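Local coordinates for protein 6-aminohexanoate-dimer hydrolase (Bacillus anthracis, PDB 4GB7) that probably hydrolyses the amide bond of 6-aminohexanoate dimers, as a serine hydrolase related to the beta-lactamases, at residues A[109-114]-A[392-397]; A[136-141]-A[303-308]; A[164-169]-A[177-182]; A[173-178]-A[233-238]. All blocks are in the same frame, centred on the assembly; numbering follows the deposited sequence.

Contact 1 (A[109-114]-A[392-397])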
# COMPACT_ATOMS: atom_id res chain seq x y z
N LYS A 109 2.54 -17.48 -5.81
CA LYS A 109 2.48 -17.33 -4.36
C LYS A 109 1.45 -16.28 -3.96
O LYS A 109 1.58 -15.63 -2.96
CB LYS A 109 3.86 -17.11 -3.76
CG LYS A 109 4.76 -18.32 -4.04
CD LYS A 109 6.18 -18.14 -3.50
CE LYS A 109 7.01 -19.40 -3.59
NZ LYS A 109 7.22 -19.86 -4.98
N THR A 110 0.38 -16.16 -4.75
CA THR A 110 -0.76 -15.38 -4.34
C THR A 110 -1.44 -16.04 -3.11
O THR A 110 -1.55 -17.26 -3.00
CB THR A 110 -1.78 -15.28 -5.48
OG1 THR A 110 -1.16 -14.69 -6.63
CG2 THR A 110 -3.14 -14.59 -5.03
N ASP A 111 -1.83 -15.21 -2.17
CA ASP A 111 -2.58 -15.66 -0.98
C ASP A 111 -4.08 -15.34 -1.06
O ASP A 111 -4.89 -16.10 -0.51
CB ASP A 111 -2.02 -15.03 0.31
CG ASP A 111 -0.62 -15.50 0.64
OD1 ASP A 111 -0.29 -16.69 0.48
OD2 ASP A 111 0.18 -14.67 1.09
N ALA A 112 -4.41 -14.18 -1.66
CA ALA A 112 -5.78 -13.75 -1.84
C ALA A 112 -5.95 -12.97 -3.12
O ALA A 112 -5.10 -12.16 -3.48
CB ALA A 112 -6.25 -12.89 -0.67
N PHE A 113 -7.09 -13.19 -3.75
CA PHE A 113 -7.41 -12.51 -4.99
C PHE A 113 -8.91 -12.23 -4.96
O PHE A 113 -9.69 -13.14 -4.83
CB PHE A 113 -6.97 -13.34 -6.18
CG PHE A 113 -7.08 -12.63 -7.49
CD1 PHE A 113 -6.12 -11.69 -7.86
CD2 PHE A 113 -8.15 -12.86 -8.35
CE1 PHE A 113 -6.22 -11.04 -9.08
CE2 PHE A 113 -8.21 -12.25 -9.58
CZ PHE A 113 -7.27 -11.31 -9.93
N VAL A 114 -9.27 -10.95 -4.99
CA VAL A 114 -10.66 -10.52 -4.94
C VAL A 114 -10.96 -9.58 -6.12
O VAL A 114 -10.23 -8.57 -6.33
CB VAL A 114 -10.95 -9.79 -3.63
CG1 VAL A 114 -12.35 -9.20 -3.61
CG2 VAL A 114 -10.70 -10.72 -2.41
N PHE A 392 -3.25 -10.04 -2.90
CA PHE A 392 -2.30 -10.23 -1.82
C PHE A 392 -1.46 -11.43 -2.11
O PHE A 392 -2.02 -12.45 -2.56
CB PHE A 392 -2.94 -10.50 -0.46
CG PHE A 392 -3.75 -9.41 0.13
CD1 PHE A 392 -3.64 -8.08 -0.28
CD2 PHE A 392 -4.57 -9.72 1.23
CE1 PHE A 392 -4.42 -7.11 0.35
CE2 PHE A 392 -5.32 -8.75 1.86
CZ PHE A 392 -5.22 -7.44 1.43
N SER A 393 -0.16 -11.34 -1.80
CA SER A 393 0.76 -12.43 -2.10
C SER A 393 1.81 -12.50 -1.01
O SER A 393 1.97 -11.61 -0.18
CB SER A 393 1.41 -12.30 -3.49
OG SER A 393 0.48 -12.03 -4.52
N SER A 394 2.56 -13.59 -1.05
CA SER A 394 3.77 -13.69 -0.26
C SER A 394 4.89 -14.29 -1.11
O SER A 394 5.41 -15.39 -0.83
CB SER A 394 3.46 -14.44 1.02
OG SER A 394 2.75 -15.63 0.79
N ASN A 395 5.25 -13.52 -2.15
CA ASN A 395 6.19 -13.93 -3.18
C ASN A 395 7.50 -13.23 -2.94
O ASN A 395 7.66 -12.06 -3.31
CB ASN A 395 5.59 -13.61 -4.54
CG ASN A 395 6.28 -14.26 -5.70
OD1 ASN A 395 6.98 -15.26 -5.55
ND2 ASN A 395 6.01 -13.73 -6.91
N ALA A 396 8.42 -13.90 -2.24
CA ALA A 396 9.61 -13.25 -1.71
C ALA A 396 10.48 -12.58 -2.80
O ALA A 396 11.01 -11.48 -2.61
CB ALA A 396 10.45 -14.24 -0.87
N THR A 397 10.59 -13.23 -3.94
CA THR A 397 11.38 -12.73 -5.06
C THR A 397 10.61 -12.90 -6.38
O THR A 397 10.81 -13.87 -7.12
CB THR A 397 12.76 -13.37 -5.13
OG1 THR A 397 12.62 -14.79 -5.30
CG2 THR A 397 13.58 -13.07 -3.91
O HOH W 1 6.87 -17.59 -6.92
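Asp111 and Ser394 turn their polar ends to each other. Ser394 OG donates to Asp111 OD2 over 2.8 Å. The hydroxyl arrives on the syn side of the carboxylate, 18° out of its plane. Its torsion (chi1 49°) tucks OG between its own backbone N and carbonyl carbon, which faces it to the acid. The carboxylate has further partners: His136 NE2 bonds OD2 and Arg54 forms a salt bridge with OD1. Such company would favour the ionised acid, which is buried here.

Ala112 and Phe392 point to one face of the sheet. Ala112 CB approaches the ring obliquely, 4.1 Å from Phe392 CD2. The ring also stacks on His136 and packs on helix 307-318. In the backbone, strands 110-117 and 387-393 run antiparallel as neighbours in the five-stranded sheet, and a classic beta bulge interrupts their pairing. Asp111 and Ala112 both face Phe392. Phe392 O takes Asp111 N at 2.8 Å and Ala112 N at 3.1 Å, both from the same face of its carbonyl plane. Phe392 N returns a bond to Ala112 O.

Thr110 and Ser393 form a non-hydrogen-bonded pair whose side chains diverge. Thr110 OG1 bonds Leu105 O, while Ser393 OG bonds Gly376 O. Next comes a nearly straight bond from Ser394 N to Lys109 O, 3.0 Å long. Lys109 is the C-prime residue of a Schellman motif ending helix 101-107. Its chain crosses Asn395 at about a right angle, with Lys109 CD 3.6 Å from Asn395 OD1. One water accepts from Lys109 NZ and donates to Asn395 OD1.

Contact 2 (A[136-141]-A[303-308])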
# COMPACT_ATOMS: atom_id res chain seq x y z
N HIS A 136 -3.61 -9.61 6.33
CA HIS A 136 -2.42 -9.94 5.55
C HIS A 136 -1.52 -8.76 5.48
O HIS A 136 -2.00 -7.62 5.48
CB HIS A 136 -2.90 -10.25 4.13
CG HIS A 136 -1.88 -10.96 3.27
ND1 HIS A 136 -0.82 -10.34 2.72
CD2 HIS A 136 -1.82 -12.30 2.87
CE1 HIS A 136 -0.12 -11.24 1.99
NE2 HIS A 136 -0.71 -12.45 2.10
N GLY A 137 -0.22 -8.97 5.42
CA GLY A 137 0.71 -7.87 5.11
C GLY A 137 0.42 -7.26 3.75
O GLY A 137 -0.00 -7.92 2.85
N MSE A 138 0.57 -5.95 3.64
CA MSE A 138 0.29 -5.27 2.38
C MSE A 138 1.42 -4.34 1.89
O MSE A 138 1.26 -3.67 0.89
CB MSE A 138 -1.00 -4.45 2.53
CG MSE A 138 -2.17 -5.25 2.97
SE MSE A 138 -3.84 -4.34 2.78
CE MSE A 138 -3.55 -2.73 3.70
N ALA A 139 2.55 -4.32 2.60
CA ALA A 139 3.70 -3.54 2.21
C ALA A 139 3.22 -2.12 1.90
O ALA A 139 2.51 -1.55 2.70
CB ALA A 139 4.44 -4.19 1.04
N SER A 140 3.54 -1.56 0.74
CA SER A 140 3.28 -0.13 0.46
C SER A 140 1.81 0.21 0.14
O SER A 140 1.50 1.37 -0.05
CB SER A 140 4.18 0.37 -0.70
OG SER A 140 5.54 0.48 -0.32
N LEU A 141 0.90 -0.76 0.13
CA LEU A 141 -0.52 -0.44 0.02
C LEU A 141 -0.96 0.52 1.13
O LEU A 141 -1.86 1.26 0.93
CB LEU A 141 -1.42 -1.65 0.03
CG LEU A 141 -1.64 -2.35 -1.30
CD1 LEU A 141 -0.50 -2.36 -2.28
CD2 LEU A 141 -2.29 -3.70 -1.12
N LEU A 303 0.57 -1.72 7.38
CA LEU A 303 -0.87 -1.99 7.53
C LEU A 303 -1.16 -3.39 7.06
O LEU A 303 -0.67 -3.80 6.03
CB LEU A 303 -1.71 -0.98 6.77
CG LEU A 303 -3.23 -1.01 7.01
CD1 LEU A 303 -3.63 -0.78 8.48
CD2 LEU A 303 -3.88 0.02 6.09
N ASN A 304 -1.91 -4.11 7.86
CA ASN A 304 -2.35 -5.50 7.66
C ASN A 304 -3.88 -5.49 7.68
O ASN A 304 -4.50 -4.95 8.63
CB ASN A 304 -1.85 -6.40 8.76
CG ASN A 304 -0.36 -6.68 8.69
OD1 ASN A 304 0.05 -7.82 8.36
ND2 ASN A 304 0.47 -5.66 8.91
N ALA A 305 -4.51 -6.03 6.63
CA ALA A 305 -5.97 -5.98 6.49
C ALA A 305 -6.46 -7.21 5.74
O ALA A 305 -5.66 -7.92 5.11
CB ALA A 305 -6.41 -4.72 5.77
N THR A 306 -7.75 -7.48 5.79
CA THR A 306 -8.29 -8.58 4.97
C THR A 306 -8.58 -8.10 3.53
O THR A 306 -8.69 -6.89 3.24
CB THR A 306 -9.58 -9.19 5.55
OG1 THR A 306 -10.66 -8.28 5.34
CG2 THR A 306 -9.43 -9.60 7.02
N ALA A 307 -8.64 -9.05 2.61
CA ALA A 307 -8.78 -8.74 1.19
C ALA A 307 -10.12 -8.10 0.86
O ALA A 307 -10.16 -7.12 0.08
CB ALA A 307 -8.57 -9.99 0.32
N ARG A 308 -11.21 -8.64 1.41
CA ARG A 308 -12.51 -8.05 1.20
C ARG A 308 -12.57 -6.65 1.80
O ARG A 308 -13.22 -5.80 1.24
CB ARG A 308 -13.64 -8.90 1.76
CG ARG A 308 -13.91 -10.09 0.86
CD ARG A 308 -15.24 -10.78 1.15
NE ARG A 308 -15.32 -11.25 2.51
CZ ARG A 308 -14.92 -12.44 2.97
NH1 ARG A 308 -15.06 -12.71 4.26
NH2 ARG A 308 -14.41 -13.37 2.17
O HOH W 2 2.34 -4.71 5.69
O HOH W 3 0.66 -1.95 4.52
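Met138, a selenomethionine, lies alongside Leu303 with both side chains pointing the same way. Its CB is 3.6 Å from Leu303 O. CG is still 3.7 Å from Leu303 O. SE then rests 4.0 Å from Ala305 CB. A bend at the last torsion (chi3 -54°) turns the methyl back to the leucine, so Met138 CE touches Leu303 CD2 at 3.7 Å. Phe392 and Met310 also pack on this chain.

Beside this apolar patch, His136 and Ala305 form an antiparallel hydrogen-bonded pair. His136 N donates to Ala305 O over 2.9 Å. Ala305 N returns a longer bond to His136 O, bent to 145°. Asn304 CA also meets His136 O, in a CA-H...O contact. Past Gly137 the pairing fades. Met138 N reaches Leu303 O only weakly, and two waters sit by that oxygen.

The two backbone bonds of His136 and Ala305 join strand 136-137, at the edge of a four-stranded antiparallel sheet, to strand 303-305. Just beyond strand 136-137 comes Ser140, whose hydroxyl bonds Lys143 and Tyr249. This is consistent with the SxxK serine site of the beta-lactamase clan.

The His136 imidazole points off the strand pair. ND1 donates to Gly137 O at 2.6 Å, within the ring plane and on a carbonyl lone pair, which fixes the ring's rotation. NE2 meets the carboxylate of Asp111. A ring that donates at ND1 and faces an acid at NE2 would tend to be protonated at both nitrogens.

Contact 3 (A[164-169]-A[177-182])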
# COMPACT_ATOMS: atom_id res chain seq x y z
N THR A 164 5.88 23.61 4.29
CA THR A 164 6.92 22.63 4.52
C THR A 164 6.55 21.74 5.69
O THR A 164 5.86 22.14 6.62
CB THR A 164 8.28 23.29 4.87
OG1 THR A 164 8.13 24.13 6.03
CG2 THR A 164 8.83 24.08 3.68
N ALA A 165 7.03 20.50 5.65
CA ALA A 165 6.83 19.58 6.74
C ALA A 165 7.34 20.11 8.07
O ALA A 165 6.73 19.83 9.11
CB ALA A 165 7.44 18.20 6.44
N ASP A 166 8.44 20.87 8.08
CA ASP A 166 9.00 21.37 9.31
C ASP A 166 8.22 22.56 9.87
O ASP A 166 8.49 23.02 10.98
CB ASP A 166 10.53 21.64 9.22
CG ASP A 166 10.91 22.72 8.21
OD1 ASP A 166 10.05 23.52 7.78
OD2 ASP A 166 12.13 22.79 7.87
N THR A 167 7.18 22.97 9.14
CA THR A 167 6.19 23.91 9.69
C THR A 167 5.41 23.19 10.82
O THR A 167 5.02 23.79 11.82
CB THR A 167 5.22 24.42 8.60
OG1 THR A 167 5.95 25.19 7.60
CG2 THR A 167 4.08 25.30 9.25
N TYR A 168 5.20 21.89 10.63
CA TYR A 168 4.39 21.13 11.53
C TYR A 168 5.22 20.26 12.46
O TYR A 168 4.79 19.99 13.58
CB TYR A 168 3.41 20.27 10.76
CG TYR A 168 2.54 21.08 9.86
CD1 TYR A 168 1.62 21.98 10.39
CD2 TYR A 168 2.70 21.05 8.48
CE1 TYR A 168 0.83 22.75 9.56
CE2 TYR A 168 1.93 21.82 7.64
CZ TYR A 168 1.02 22.71 8.18
OH TYR A 168 0.22 23.48 7.37
N ILE A 169 6.39 19.79 11.97
CA ILE A 169 7.27 18.94 12.77
C ILE A 169 8.57 19.73 13.06
O ILE A 169 9.49 19.74 12.27
CB ILE A 169 7.61 17.62 12.04
CG1 ILE A 169 6.33 16.92 11.51
CG2 ILE A 169 8.46 16.78 13.00
CD1 ILE A 169 5.34 16.51 12.57
N PHE A 177 13.62 15.94 4.76
CA PHE A 177 12.14 15.75 4.81
C PHE A 177 11.43 16.96 5.38
O PHE A 177 10.30 17.23 5.01
CB PHE A 177 11.71 14.49 5.57
CG PHE A 177 12.01 13.21 4.83
CD1 PHE A 177 11.37 12.93 3.64
CD2 PHE A 177 12.92 12.31 5.33
CE1 PHE A 177 11.62 11.76 2.96
CE2 PHE A 177 13.19 11.14 4.65
CZ PHE A 177 12.56 10.89 3.46
N GLY A 178 12.10 17.70 6.24
CA GLY A 178 11.55 18.94 6.77
C GLY A 178 11.32 20.06 5.78
O GLY A 178 10.31 20.82 5.86
N LYS A 179 12.26 20.18 4.86
CA LYS A 179 12.28 21.23 3.86
C LYS A 179 11.32 20.98 2.74
O LYS A 179 10.97 21.90 2.00
CB LYS A 179 13.74 21.43 3.36
CG LYS A 179 14.62 22.02 4.44
CD LYS A 179 16.13 21.93 4.17
CE LYS A 179 16.67 23.00 3.26
NZ LYS A 179 18.09 22.65 2.95
N ALA A 180 10.89 19.73 2.56
CA ALA A 180 9.93 19.42 1.52
C ALA A 180 8.55 19.93 1.89
O ALA A 180 8.15 19.87 3.06
CB ALA A 180 9.85 17.92 1.33
N THR A 181 7.80 20.35 0.89
CA THR A 181 6.39 20.68 1.11
C THR A 181 5.61 19.39 1.26
O THR A 181 6.06 18.32 0.81
CB THR A 181 5.73 21.50 -0.02
OG1 THR A 181 5.68 20.74 -1.23
CG2 THR A 181 6.41 22.87 -0.26
N LEU A 182 4.43 19.50 1.86
CA LEU A 182 3.58 18.34 2.00
C LEU A 182 3.24 17.75 0.64
O LEU A 182 3.23 16.51 0.49
CB LEU A 182 2.32 18.66 2.77
CG LEU A 182 2.48 18.62 4.28
CD1 LEU A 182 3.53 19.59 4.81
CD2 LEU A 182 1.13 18.85 4.94
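Two short helical turns, 165-168 and 176-179, are tied together where Ala165 and Asp166 meet Gly178 and Ala180. They are close in sequence, and the chain between them folds back as a compact loop. Two backbone bonds make the tie. Ala165 N donates to Ala180 O at 2.9 Å. Asp166 N donates to Gly178 O, also at 2.9 Å, lying in the carbonyl plane on a lone pair.

Gly178 lets the turns come close. With no side chain there, Asp166 CB packs 3.8 Å from Gly178 CA. Thr164 stands alongside, its CG2 3.5 Å from Lys179 O, and its CA faces Thr181 CA in a single backbone bridge. Thr181 itself is the N-cap of helix 182-186.

Leu182, the first residue of that helix, fills the other end. Its CD1 meets the Tyr168 ring at the edge, in plane, 3.9 Å from Tyr168 CE2. The two side chains cross at about a right angle. Thr167 CG2 covers one face of the ring, and Tyr168 OH bonds Asp160 N.

The Asp166 side chain is turned between its own backbone N and carbonyl carbon (chi1 63°), which lays the face of the carboxylate against Gly178 O. That oxygen sits over the carboxylate carbon, with Asp166 CG 3.1 Å from Gly178 O. The acid's oxygens have their own donors: Thr164 OG1 donates to Asp166 OD1 at 2.7 Å, and OD2 bonds Asn174 N. These bonds hold the carboxylate in its face-on pose and probably offset its charge.

Contact 4 (A[173-178]-A[233-238])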
# COMPACT_ATOMS: atom_id res chain seq x y z
N LYS A 173 13.14 20.53 11.43
CA LYS A 173 13.53 21.81 10.87
C LYS A 173 14.89 21.77 10.15
O LYS A 173 15.92 21.35 10.70
CB LYS A 173 13.48 22.92 11.94
CG LYS A 173 13.60 24.36 11.42
CD LYS A 173 12.25 24.92 11.01
CE LYS A 173 12.29 26.43 10.71
NZ LYS A 173 10.95 27.01 10.39
N ASN A 174 14.85 22.22 8.91
CA ASN A 174 16.04 22.36 8.04
C ASN A 174 16.67 21.03 7.64
O ASN A 174 17.76 21.02 7.12
CB ASN A 174 17.09 23.32 8.66
CG ASN A 174 16.59 24.73 8.77
OD1 ASN A 174 15.82 25.20 7.91
ND2 ASN A 174 17.02 25.43 9.83
N THR A 175 15.95 19.92 7.84
CA THR A 175 16.39 18.58 7.36
C THR A 175 15.74 18.29 6.03
O THR A 175 14.82 18.95 5.66
CB THR A 175 16.09 17.44 8.36
OG1 THR A 175 14.68 17.16 8.37
CG2 THR A 175 16.59 17.80 9.76
N PRO A 176 16.21 17.25 5.29
CA PRO A 176 15.66 17.05 3.97
C PRO A 176 14.13 16.81 3.90
O PRO A 176 13.45 17.33 3.00
CB PRO A 176 16.37 15.79 3.51
CG PRO A 176 17.72 15.91 4.17
CD PRO A 176 17.40 16.41 5.53
N PHE A 177 13.62 15.94 4.76
CA PHE A 177 12.14 15.75 4.81
C PHE A 177 11.43 16.96 5.38
O PHE A 177 10.30 17.23 5.01
CB PHE A 177 11.71 14.49 5.57
CG PHE A 177 12.01 13.21 4.83
CD1 PHE A 177 11.37 12.93 3.64
CD2 PHE A 177 12.92 12.31 5.33
CE1 PHE A 177 11.62 11.76 2.96
CE2 PHE A 177 13.19 11.14 4.65
CZ PHE A 177 12.56 10.89 3.46
N GLY A 178 12.10 17.70 6.24
CA GLY A 178 11.55 18.94 6.77
C GLY A 178 11.32 20.06 5.78
O GLY A 178 10.31 20.82 5.86
N MSE A 233 15.27 7.44 11.71
CA MSE A 233 15.58 7.25 10.29
C MSE A 233 15.39 8.53 9.51
O MSE A 233 16.18 8.88 8.66
CB MSE A 233 14.74 6.10 9.71
CG MSE A 233 14.98 5.83 8.22
SE MSE A 233 13.68 4.69 7.39
CE MSE A 233 12.24 6.01 7.32
N LEU A 234 14.30 9.24 9.80
CA LEU A 234 14.00 10.48 9.09
C LEU A 234 15.08 11.50 9.37
O LEU A 234 15.42 12.28 8.47
CB LEU A 234 12.64 11.00 9.51
CG LEU A 234 11.45 10.08 9.20
CD1 LEU A 234 10.15 10.72 9.69
CD2 LEU A 234 11.38 9.62 7.73
N GLN A 235 15.66 11.46 10.57
CA GLN A 235 16.68 12.42 10.99
C GLN A 235 18.03 12.11 10.33
O GLN A 235 18.89 12.99 10.21
CB GLN A 235 16.85 12.43 12.52
CG GLN A 235 15.70 12.98 13.34
CD GLN A 235 15.45 14.44 13.15
OE1 GLN A 235 16.11 15.10 12.32
NE2 GLN A 235 14.45 14.97 13.87
N GLU A 236 18.20 10.86 9.89
CA GLU A 236 19.41 10.45 9.17
C GLU A 236 19.40 10.76 7.65
O GLU A 236 20.40 10.52 6.97
CB GLU A 236 19.62 8.92 9.33
CG GLU A 236 20.03 8.48 10.72
CD GLU A 236 20.66 7.11 10.74
OE1 GLU A 236 20.55 6.36 9.74
OE2 GLU A 236 21.26 6.76 11.77
N ALA A 237 18.27 11.26 7.13
CA ALA A 237 18.10 11.51 5.70
C ALA A 237 19.14 12.48 5.19
O ALA A 237 19.40 13.52 5.83
CB ALA A 237 16.70 12.05 5.39
N LYS A 238 19.72 12.12 4.05
CA LYS A 238 20.65 12.98 3.34
C LYS A 238 20.07 13.30 1.96
O LYS A 238 19.75 12.39 1.16
CB LYS A 238 22.02 12.32 3.18
CG LYS A 238 23.05 13.21 2.53
CD LYS A 238 24.28 12.45 2.06
CE LYS A 238 24.87 13.08 0.80
NZ LYS A 238 23.90 13.13 -0.33
O HOH W 4 14.75 14.73 7.21
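Phe177 packs against Ala237 and Leu234 in the dense part of this contact. One side of its ring does the touching. Phe177 CE2 lies 3.7 Å from Ala237 CB and 3.9 Å from Leu234 CD2, both met obliquely. The Phe177 and Leu234 side chains cross at about a right angle. Val192 and helix 251-265 also pack on the phenylalanine. Next to it, the Pro176 ring lies against the backbone of Ala237, with Pro176 CG 3.4 Å from Ala237 O.

The contact sets the start of helix 176-179 against the end of helix 230-235 and the residues leading into strand 238-241. Thr175 is the N-cap of the first helix. Its OG1, held between the backbone N and carbonyl carbon (chi1 73°), accepts a weak bond from Gly178 N and also bonds Leu172 O.

A water is wedged between the two helix ends. It donates to Thr175 OG1 at 2.7 Å and to Leu234 O at 2.8 Å, and accepts from Phe177 N at 3.0 Å. It thereby links the helix start to the facing helix. The fit is looser at the exposed Gln235, where Thr175 CG2 merely approaches Gln235 OE1, at 3.8 Å. The glutamine chain bends at chi2 (-66°), and its NE2 bonds Glu171 O.

How the contacts relate
Contacts 1 and 2 form one touching pair, with centres about 11 Å apart. Contact 1 lies in the five-stranded sheet and contact 2 at the edge of the four-stranded one. Asp111, His136 and Phe392 connect them. Contacts 3 and 4 form a second pair, with centres about 9 Å apart; both use helix 176-179 and share Phe177 and Gly178. The pairs are well separated: contacts 1 and 3 lie on opposite sides of the chain's centre, about 36 Å apart between centres. Along the chain, contact 1 encloses contact 2, which encloses contacts 3 and 4. The sheets join distant sequence beside the probable serine site; the helical region lies between the strands in sequence, as in beta-lactamases.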